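Local coordinates for oxidoreductase (Methanosarcina mazei, PDB 3KA7), which binds flavin-adenine dinucleotide and is probably an oxidoreductase of the flavin-containing amine oxidase family, at residues Lys45-Ser50 and Glu363-Gln368; Leu286-Pro291 and His326-His331; Pro291-Thr296 and Val310-Gln315. All coordinates share one frame; numbering follows the deposited sequence.

Contact 1 of 3, residues Lys45-Ser50 and Glu363-Gln368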
loop_
_atom_site.group_PDB
_atom_site.type_symbol
_atom_site.label_atom_id
_atom_site.label_comp_id
_atom_site.label_asym_id
_atom_site.label_seq_id
_atom_site.Cartn_x
_atom_site.Cartn_y
_atom_site.Cartn_z
ATOM N N LYS A 45 -15.887 -1.086 17.795
ATOM C CA LYS A 45 -15.968 -1.898 19.007
ATOM C C LYS A 45 -14.768 -1.746 19.950
ATOM O O LYS A 45 -14.293 -2.720 20.532
ATOM C CB LYS A 45 -16.219 -3.363 18.640
ATOM C CG LYS A 45 -17.568 -3.550 17.960
ATOM C CD LYS A 45 -17.914 -5.003 17.725
ATOM C CE LYS A 45 -19.320 -5.109 17.133
ATOM N NZ LYS A 45 -19.648 -6.489 16.716
ATOM N N GLY A 46 -14.286 -0.517 20.098
ATOM C CA GLY A 46 -13.193 -0.235 21.015
ATOM C C GLY A 46 -11.817 -0.425 20.401
ATOM O O GLY A 46 -10.811 -0.211 21.065
ATOM N N PHE A 47 -11.785 -0.829 19.131
ATOM C CA PHE A 47 -10.533 -1.013 18.391
ATOM C C PHE A 47 -10.338 0.119 17.392
ATOM O O PHE A 47 -11.313 0.651 16.853
ATOM C CB PHE A 47 -10.568 -2.327 17.608
ATOM C CG PHE A 47 -10.426 -3.553 18.461
ATOM C CD1 PHE A 47 -9.189 -4.168 18.606
ATOM C CD2 PHE A 47 -11.523 -4.099 19.109
ATOM C CE1 PHE A 47 -9.044 -5.310 19.386
ATOM C CE2 PHE A 47 -11.386 -5.241 19.888
ATOM C CZ PHE A 47 -10.147 -5.845 20.029
ATOM N N GLN A 48 -9.081 0.475 17.138
ATOM C CA GLN A 48 -8.761 1.382 16.046
ATOM C C GLN A 48 -8.395 0.551 14.819
ATOM O O GLN A 48 -7.231 0.231 14.609
ATOM C CB GLN A 48 -7.594 2.302 16.418
ATOM C CG GLN A 48 -7.943 3.379 17.442
ATOM C CD GLN A 48 -9.017 4.332 16.945
ATOM O OE1 GLN A 48 -10.120 4.393 17.509
ATOM N NE2 GLN A 48 -8.710 5.076 15.886
ATOM N N LEU A 49 -9.407 0.166 14.050
ATOM C CA LEU A 49 -9.175 -0.516 12.783
ATOM C C LEU A 49 -8.779 0.560 11.771
ATOM O O LEU A 49 -8.505 1.702 12.141
ATOM C CB LEU A 49 -10.440 -1.271 12.343
ATOM C CG LEU A 49 -11.013 -2.284 13.351
ATOM C CD1 LEU A 49 -12.181 -3.108 12.749
ATOM C CD2 LEU A 49 -9.897 -3.201 13.869
ATOM N N SER A 50 -8.738 0.209 10.494
ATOM C CA SER A 50 -8.356 1.197 9.498
ATOM C C SER A 50 -9.264 1.138 8.290
ATOM O O SER A 50 -9.996 0.164 8.087
ATOM C CB SER A 50 -6.914 0.995 9.038
ATOM O OG SER A 50 -6.835 -0.028 8.064
ATOM N N GLU A 363 -11.494 -13.737 18.364
ATOM C CA GLU A 363 -12.733 -13.697 17.610
ATOM C C GLU A 363 -12.506 -12.867 16.355
ATOM O O GLU A 363 -11.725 -11.912 16.353
ATOM C CB GLU A 363 -13.853 -13.068 18.439
ATOM C CG GLU A 363 -14.119 -13.771 19.769
ATOM C CD GLU A 363 -14.924 -12.916 20.736
ATOM O OE1 GLU A 363 -14.520 -11.757 20.999
ATOM O OE2 GLU A 363 -15.955 -13.411 21.251
ATOM N N VAL A 364 -13.184 -13.231 15.287
ATOM C CA VAL A 364 -13.153 -12.398 14.097
ATOM C C VAL A 364 -13.950 -11.132 14.381
ATOM O O VAL A 364 -15.137 -11.196 14.719
ATOM C CB VAL A 364 -13.748 -13.144 12.906
ATOM C CG1 VAL A 364 -13.825 -12.223 11.687
ATOM C CG2 VAL A 364 -12.932 -14.413 12.620
ATOM N N LEU A 365 -13.303 -9.983 14.235
ATOM C CA LEU A 365 -13.897 -8.699 14.552
ATOM C C LEU A 365 -14.604 -8.090 13.347
ATOM O O LEU A 365 -15.749 -7.649 13.441
ATOM C CB LEU A 365 -12.816 -7.748 15.093
ATOM C CG LEU A 365 -13.170 -6.345 15.590
ATOM C CD1 LEU A 365 -14.172 -6.367 16.753
ATOM C CD2 LEU A 365 -11.898 -5.572 15.966
ATOM N N LEU A 366 -13.912 -8.049 12.209
ATOM C CA LEU A 366 -14.473 -7.439 11.006
ATOM C C LEU A 366 -13.707 -7.965 9.805
ATOM O O LEU A 366 -12.491 -8.145 9.875
ATOM C CB LEU A 366 -14.358 -5.915 11.066
ATOM C CG LEU A 366 -15.074 -5.115 9.968
ATOM C CD1 LEU A 366 -16.584 -5.338 10.034
ATOM C CD2 LEU A 366 -14.734 -3.632 10.059
ATOM N N ILE A 367 -14.419 -8.214 8.710
ATOM C CA ILE A 367 -13.774 -8.593 7.456
ATOM C C ILE A 367 -14.083 -7.493 6.459
ATOM O O ILE A 367 -15.237 -7.083 6.327
ATOM C CB ILE A 367 -14.326 -9.938 6.963
ATOM C CG1 ILE A 367 -14.073 -11.018 8.022
ATOM C CG2 ILE A 367 -13.728 -10.339 5.587
ATOM C CD1 ILE A 367 -14.732 -12.348 7.682
ATOM N N GLN A 368 -13.046 -6.974 5.803
ATOM C CA GLN A 368 -13.194 -5.875 4.844
ATOM C C GLN A 368 -12.574 -6.258 3.501
ATOM O O GLN A 368 -11.425 -6.693 3.460
ATOM C CB GLN A 368 -12.506 -4.620 5.402
ATOM C CG GLN A 368 -13.084 -4.159 6.770
ATOM C CD GLN A 368 -12.191 -3.176 7.519
ATOM O OE1 GLN A 368 -12.465 -1.972 7.554
ATOM N NE2 GLN A 368 -11.125 -3.682 8.123
HETATM O O HOH W 1 -17.442 -8.008 15.470
#
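A leucine-lined interface joins the turn and second strand, Lys45-Ser50, of the hairpin 41-44/47-50 to the outermost strand of the mixed sheet, Glu363-Gln368, with Leu365 at its centre. The two strands run nearly parallel, 22° apart, but their axes stay 10.0 Å from each other, so side chains rather than backbone amides bridge the gap. The CD2 methyl of Leu365 sits over one face of the Phe47 ring, a CH-pi contact with CD2 3.8 Å from the ring centroid and displaced toward the rim. The same methyl touches Leu49 CD2 at 3.7 Å. Placing CG of Leu365 anti to the backbone N (chi1 -176°) sends its two methyls across the gap, and the second, CD1, lies alongside the aliphatic stem of Lys45. Farther along, Leu49 CD1 meets Leu366 CD2 at 3.7 Å. Leu365 and Leu366 can both point at the hairpin because they form a classic beta bulge opposite Cys285. The extended Lys45 chain carries NZ to a water at 3.0 Å, which donates to Leu365 O at 2.7 Å. Apolar burial does most of the joining, while a polar link at the exposed margin is relayed through a water.

Contact 2 of 3, residues Leu286-Pro291 and His326-His331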
loop_
_atom_site.group_PDB
_atom_site.type_symbol
_atom_site.label_atom_id
_atom_site.label_comp_id
_atom_site.label_asym_id
_atom_site.label_seq_id
_atom_site.Cartn_x
_atom_site.Cartn_y
_atom_site.Cartn_z
ATOM N N LEU A 286 -8.833 -9.485 13.691
ATOM C CA LEU A 286 -9.130 -10.376 14.816
ATOM C C LEU A 286 -9.025 -9.606 16.114
ATOM O O LEU A 286 -8.111 -8.808 16.292
ATOM C CB LEU A 286 -8.139 -11.547 14.850
ATOM C CG LEU A 286 -7.947 -12.332 13.546
ATOM C CD1 LEU A 286 -6.898 -13.421 13.726
ATOM C CD2 LEU A 286 -9.268 -12.927 13.035
ATOM N N ALA A 287 -9.976 -9.841 17.014
ATOM C CA ALA A 287 -9.894 -9.310 18.357
ATOM C C ALA A 287 -9.274 -10.429 19.187
ATOM O O ALA A 287 -9.944 -11.392 19.521
ATOM C CB ALA A 287 -11.282 -8.961 18.861
ATOM N N ALA A 288 -7.984 -10.335 19.474
ATOM C CA ALA A 288 -7.291 -11.445 20.122
ATOM C C ALA A 288 -7.212 -11.250 21.635
ATOM O O ALA A 288 -6.979 -10.150 22.096
ATOM C CB ALA A 288 -5.895 -11.616 19.527
ATOM N N ASP A 289 -7.394 -12.334 22.391
ATOM C CA ASP A 289 -7.306 -12.287 23.858
ATOM C C ASP A 289 -5.898 -12.646 24.338
ATOM O O ASP A 289 -5.637 -12.721 25.551
ATOM C CB ASP A 289 -8.304 -13.262 24.471
ATOM C CG ASP A 289 -9.711 -13.000 24.019
ATOM O OD1 ASP A 289 -10.322 -12.054 24.544
ATOM O OD2 ASP A 289 -10.201 -13.730 23.128
ATOM N N GLU A 290 -5.001 -12.865 23.380
ATOM C CA GLU A 290 -3.607 -13.177 23.649
ATOM C C GLU A 290 -2.825 -12.827 22.386
ATOM O O GLU A 290 -3.409 -12.741 21.316
ATOM C CB GLU A 290 -3.450 -14.665 23.949
ATOM C CG GLU A 290 -3.836 -15.580 22.781
ATOM C CD GLU A 290 -3.676 -17.048 23.116
ATOM O OE1 GLU A 290 -2.657 -17.406 23.750
ATOM O OE2 GLU A 290 -4.558 -17.847 22.738
ATOM N N PRO A 291 -1.508 -12.608 22.506
ATOM C CA PRO A 291 -0.722 -12.345 21.301
ATOM C C PRO A 291 -0.794 -13.515 20.311
ATOM O O PRO A 291 -0.750 -14.679 20.715
ATOM C CB PRO A 291 0.705 -12.178 21.839
ATOM C CG PRO A 291 0.542 -11.837 23.271
ATOM C CD PRO A 291 -0.697 -12.536 23.734
ATOM N N HIS A 326 -5.349 -7.779 21.782
ATOM C CA HIS A 326 -4.469 -7.401 20.680
ATOM C C HIS A 326 -5.301 -7.273 19.407
ATOM O O HIS A 326 -6.339 -7.920 19.259
ATOM C CB HIS A 326 -3.352 -8.430 20.466
ATOM C CG HIS A 326 -2.155 -8.215 21.340
ATOM N ND1 HIS A 326 -1.323 -7.125 21.207
ATOM C CD2 HIS A 326 -1.657 -8.946 22.367
ATOM C CE1 HIS A 326 -0.362 -7.191 22.110
ATOM N NE2 HIS A 326 -0.535 -8.293 22.821
ATOM N N LEU A 327 -4.844 -6.414 18.505
ATOM C CA LEU A 327 -5.444 -6.300 17.180
ATOM C C LEU A 327 -4.537 -7.029 16.214
ATOM O O LEU A 327 -3.405 -6.607 15.989
ATOM C CB LEU A 327 -5.551 -4.834 16.776
ATOM C CG LEU A 327 -6.057 -4.520 15.361
ATOM C CD1 LEU A 327 -7.385 -5.248 15.044
ATOM C CD2 LEU A 327 -6.182 -3.008 15.164
ATOM N N THR A 328 -5.035 -8.119 15.655
ATOM C CA THR A 328 -4.259 -8.916 14.716
ATOM C C THR A 328 -4.982 -8.856 13.380
ATOM O O THR A 328 -6.167 -9.198 13.297
ATOM C CB THR A 328 -4.161 -10.361 15.190
ATOM O OG1 THR A 328 -3.672 -10.383 16.539
ATOM C CG2 THR A 328 -3.226 -11.180 14.280
HETATM N N MSE A 329 -4.273 -8.396 12.349
HETATM C CA MSE A 329 -4.868 -8.222 11.020
HETATM C C MSE A 329 -4.188 -9.094 9.969
HETATM O O MSE A 329 -2.961 -9.147 9.894
HETATM C CB MSE A 329 -4.865 -6.748 10.609
HETATM C CG MSE A 329 -5.705 -5.885 11.546
HETATM SE SE MSE A 329 -5.808 -4.041 10.982
HETATM C CE MSE A 329 -3.984 -3.533 11.194
ATOM N N CYS A 330 -5.007 -9.769 9.167
ATOM C CA CYS A 330 -4.551 -10.723 8.168
ATOM C C CYS A 330 -4.862 -10.202 6.771
ATOM O O CYS A 330 -5.903 -9.590 6.563
ATOM C CB CYS A 330 -5.293 -12.044 8.341
ATOM S SG CYS A 330 -5.290 -12.661 10.052
ATOM N N HIS A 331 -3.974 -10.472 5.821
ATOM C CA HIS A 331 -4.227 -10.100 4.421
ATOM C C HIS A 331 -4.212 -11.305 3.499
ATOM O O HIS A 331 -3.346 -12.184 3.612
ATOM C CB HIS A 331 -3.185 -9.121 3.889
ATOM C CG HIS A 331 -3.542 -8.566 2.543
ATOM N ND1 HIS A 331 -4.605 -7.708 2.355
ATOM C CD2 HIS A 331 -3.013 -8.787 1.315
ATOM C CE1 HIS A 331 -4.707 -7.410 1.070
ATOM N NE2 HIS A 331 -3.747 -8.045 0.418
#
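Leu286 N gives Thr328 O the shortest hydrogen bond of this contact, 2.7 Å. Thr328 N returns a longer bond of 3.2 Å to Leu286 O. Two residues along, Ala288 and His326 exchange two bonds, each 2.9 Å long. Leu286-Thr328 and Ala288-His326 are thus hydrogen-bonded antiparallel pairs, with Ala287-Leu327 as the non-hydrogen-bonded pair between them, and together they zip strands 280-288 and 326-334 next to the outermost strand, 362-370, of the mixed sheet. Leu286, Ala288, His326 and Thr328 share one face, where Leu286 CD1 also reaches Cys330 SG at 4.1 Å; Ala287 and Leu327 point to the other, against Phe47. As strand 280-288 ends, the chain turns back beside the His326 ring, Glu290 C at its edge. CG of this histidine stands anti to the carbonyl carbon (chi1 -85°), and the ring presents CD2 and NE2 to Pro291, NE2 lying 3.7 Å from Pro291 CG. His326 ND1 is hydrogen-bonded to Thr314 OG1. Replaced by alanine, His326 would lose its ring, which is likely to leave Pro291 without this neighbour and the Thr314 hydroxyl without its imidazole partner. On the same face, Thr328 OG1 lies 3.9 Å from Ala288 CB and is hydrogen-bonded to Glu312.

Contact 3 of 3, residues Pro291-Thr296 and Val310-Gln315; sequences PLVGHT and VNEVTQ
Both carboxylate oxygens of Glu312 are taken up by the backbone amides of the turn at Leu292-Gly294. OE2 accepts from Leu292 N at 2.8 Å through its syn lone pair and from Val293 N at 3.0 Å, the latter donor standing 46° above the carboxylate plane. OE1 likewise receives Gly294 N from above that plane, while Gln315 NE2 comes in on the anti side at 2.9 Å, close to its own amide plane. Thr328 OG1, from the adjacent strand, is a further partner of OE2, so this buried carboxylate is richly supplied with donors. With CG anti to the backbone N (chi1 -162°) and the chain extended beyond it, Glu312 runs antiparallel alongside the Val293 side chain to bring its carboxylate up to the three amides. The contact ties the loop leading from strand 280-288 to strand 298-300 onto strand 307-311 and the 3-10 turn that follows, whose Gln315 N bonds to Glu312 O. A water also spans the two segments, donating to His295 O and accepting from Glu312 N at 2.8 Å. Apolar contacts flank these bonds: Val293 CG2 presses tightly on Val310 CG2 at 3.5 Å, and Thr296 CG2 packs against Gln315 CB at the same distance.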
loop_
_atom_site.group_PDB
_atom_site.type_symbol
_atom_site.label_atom_id
_atom_site.label_comp_id
_atom_site.label_asym_id
_atom_site.label_seq_id
_atom_site.Cartn_x
_atom_site.Cartn_y
_atom_site.Cartn_z
ATOM N N PRO A 291 -1.508 -12.608 22.506
ATOM C CA PRO A 291 -0.722 -12.345 21.301
ATOM C C PRO A 291 -0.794 -13.515 20.311
ATOM O O PRO A 291 -0.750 -14.679 20.715
ATOM C CB PRO A 291 0.705 -12.178 21.839
ATOM C CG PRO A 291 0.542 -11.837 23.271
ATOM C CD PRO A 291 -0.697 -12.536 23.734
ATOM N N LEU A 292 -0.927 -13.208 19.020
ATOM C CA LEU A 292 -0.933 -14.243 18.001
ATOM C C LEU A 292 0.355 -14.182 17.186
ATOM O O LEU A 292 0.897 -15.221 16.814
ATOM C CB LEU A 292 -2.167 -14.112 17.091
ATOM C CG LEU A 292 -3.520 -14.201 17.796
ATOM C CD1 LEU A 292 -4.663 -13.895 16.817
ATOM C CD2 LEU A 292 -3.722 -15.563 18.457
ATOM N N VAL A 293 0.846 -12.966 16.936
ATOM C CA VAL A 293 2.122 -12.754 16.229
ATOM C C VAL A 293 3.273 -12.591 17.211
ATOM O O VAL A 293 4.351 -13.162 17.029
ATOM C CB VAL A 293 2.065 -11.506 15.336
ATOM C CG1 VAL A 293 3.424 -11.230 14.671
ATOM C CG2 VAL A 293 0.982 -11.675 14.299
ATOM N N GLY A 294 3.042 -11.786 18.240
ATOM C CA GLY A 294 3.992 -11.658 19.347
ATOM C C GLY A 294 5.140 -10.695 19.112
ATOM O O GLY A 294 6.069 -10.626 19.914
ATOM N N HIS A 295 5.098 -9.952 18.008
ATOM C CA HIS A 295 6.124 -8.951 17.739
ATOM C C HIS A 295 5.574 -7.852 16.840
ATOM O O HIS A 295 4.433 -7.935 16.370
ATOM C CB HIS A 295 7.402 -9.575 17.141
ATOM C CG HIS A 295 7.213 -10.194 15.784
ATOM N ND1 HIS A 295 7.035 -9.443 14.639
ATOM C CD2 HIS A 295 7.214 -11.488 15.387
ATOM C CE1 HIS A 295 6.909 -10.251 13.599
ATOM N NE2 HIS A 295 7.010 -11.497 14.026
ATOM N N THR A 296 6.393 -6.835 16.581
ATOM C CA THR A 296 5.928 -5.646 15.856
ATOM C C THR A 296 6.178 -5.664 14.351
ATOM O O THR A 296 6.043 -4.628 13.691
ATOM C CB THR A 296 6.599 -4.402 16.399
ATOM O OG1 THR A 296 8.020 -4.599 16.341
ATOM C CG2 THR A 296 6.166 -4.147 17.851
ATOM N N VAL A 310 0.229 -11.716 8.353
ATOM C CA VAL A 310 -0.553 -11.042 9.357
ATOM C C VAL A 310 0.348 -10.139 10.183
ATOM O O VAL A 310 1.561 -10.370 10.241
ATOM C CB VAL A 310 -1.350 -12.090 10.201
ATOM C CG1 VAL A 310 -0.997 -13.524 9.812
ATOM C CG2 VAL A 310 -1.298 -11.825 11.680
ATOM N N ASN A 311 -0.223 -9.075 10.755
ATOM C CA ASN A 311 0.516 -8.247 11.713
ATOM C C ASN A 311 -0.278 -8.017 12.987
ATOM O O ASN A 311 -1.411 -8.473 13.104
ATOM C CB ASN A 311 1.057 -6.931 11.106
ATOM C CG ASN A 311 -0.014 -5.868 10.849
ATOM O OD1 ASN A 311 -1.198 -6.040 11.152
ATOM N ND2 ASN A 311 0.424 -4.735 10.282
ATOM N N GLU A 312 0.354 -7.360 13.957
ATOM C CA GLU A 312 -0.230 -7.191 15.281
ATOM C C GLU A 312 0.283 -5.868 15.818
ATOM O O GLU A 312 1.202 -5.831 16.642
ATOM C CB GLU A 312 0.247 -8.331 16.181
ATOM C CG GLU A 312 -0.574 -8.539 17.425
ATOM C CD GLU A 312 -0.380 -9.930 17.983
ATOM O OE1 GLU A 312 0.592 -10.144 18.750
ATOM O OE2 GLU A 312 -1.189 -10.820 17.629
ATOM N N VAL A 313 -0.285 -4.772 15.339
ATOM C CA VAL A 313 0.318 -3.473 15.597
ATOM C C VAL A 313 0.169 -3.009 17.043
ATOM O O VAL A 313 0.817 -2.047 17.472
ATOM C CB VAL A 313 -0.201 -2.394 14.630
ATOM C CG1 VAL A 313 0.168 -2.779 13.176
ATOM C CG2 VAL A 313 -1.701 -2.201 14.792
ATOM N N THR A 314 -0.696 -3.684 17.786
ATOM C CA THR A 314 -0.854 -3.358 19.203
ATOM C C THR A 314 0.402 -3.768 19.984
ATOM O O THR A 314 0.585 -3.379 21.148
ATOM C CB THR A 314 -2.119 -4.006 19.799
ATOM O OG1 THR A 314 -2.249 -5.352 19.306
ATOM C CG2 THR A 314 -3.345 -3.216 19.382
ATOM N N GLN A 315 1.266 -4.557 19.356
ATOM C CA GLN A 315 2.589 -4.815 19.933
ATOM C C GLN A 315 3.385 -3.513 20.045
ATOM O O GLN A 315 4.232 -3.361 20.936
ATOM C CB GLN A 315 3.353 -5.852 19.114
ATOM C CG GLN A 315 2.721 -7.240 19.187
ATOM C CD GLN A 315 2.978 -7.923 20.526
ATOM O OE1 GLN A 315 3.863 -7.509 21.277
ATOM N NE2 GLN A 315 2.206 -8.966 20.827
HETATM O O HOH W 2 3.052 -6.654 14.177
#

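All three contacts meet on one mixed sheet, yet each uses a different kind of chemistry. Contact 2, the most buried, is chiefly antiparallel strand pairing inside the sheet. Contact 1 brings a separate hairpin against the sheet's edge strand, 362-370, through apolar side chains; it is partly buried, with Lys45 exposed at one end. Contact 3, also partly buried, fastens a connecting loop through a carboxylate and backbone amides. Strand 280-288 lies between the edge strand of contact 1 and strand 326-334; Phe47 packs on Ala287 and Leu327, and Leu49 on Leu327. Contacts 2 and 3 share Pro291 and are joined by side-chain hydrogen bonds between strand 326-334 and Val310-Gln315, whereas contacts 1 and 3 do not touch.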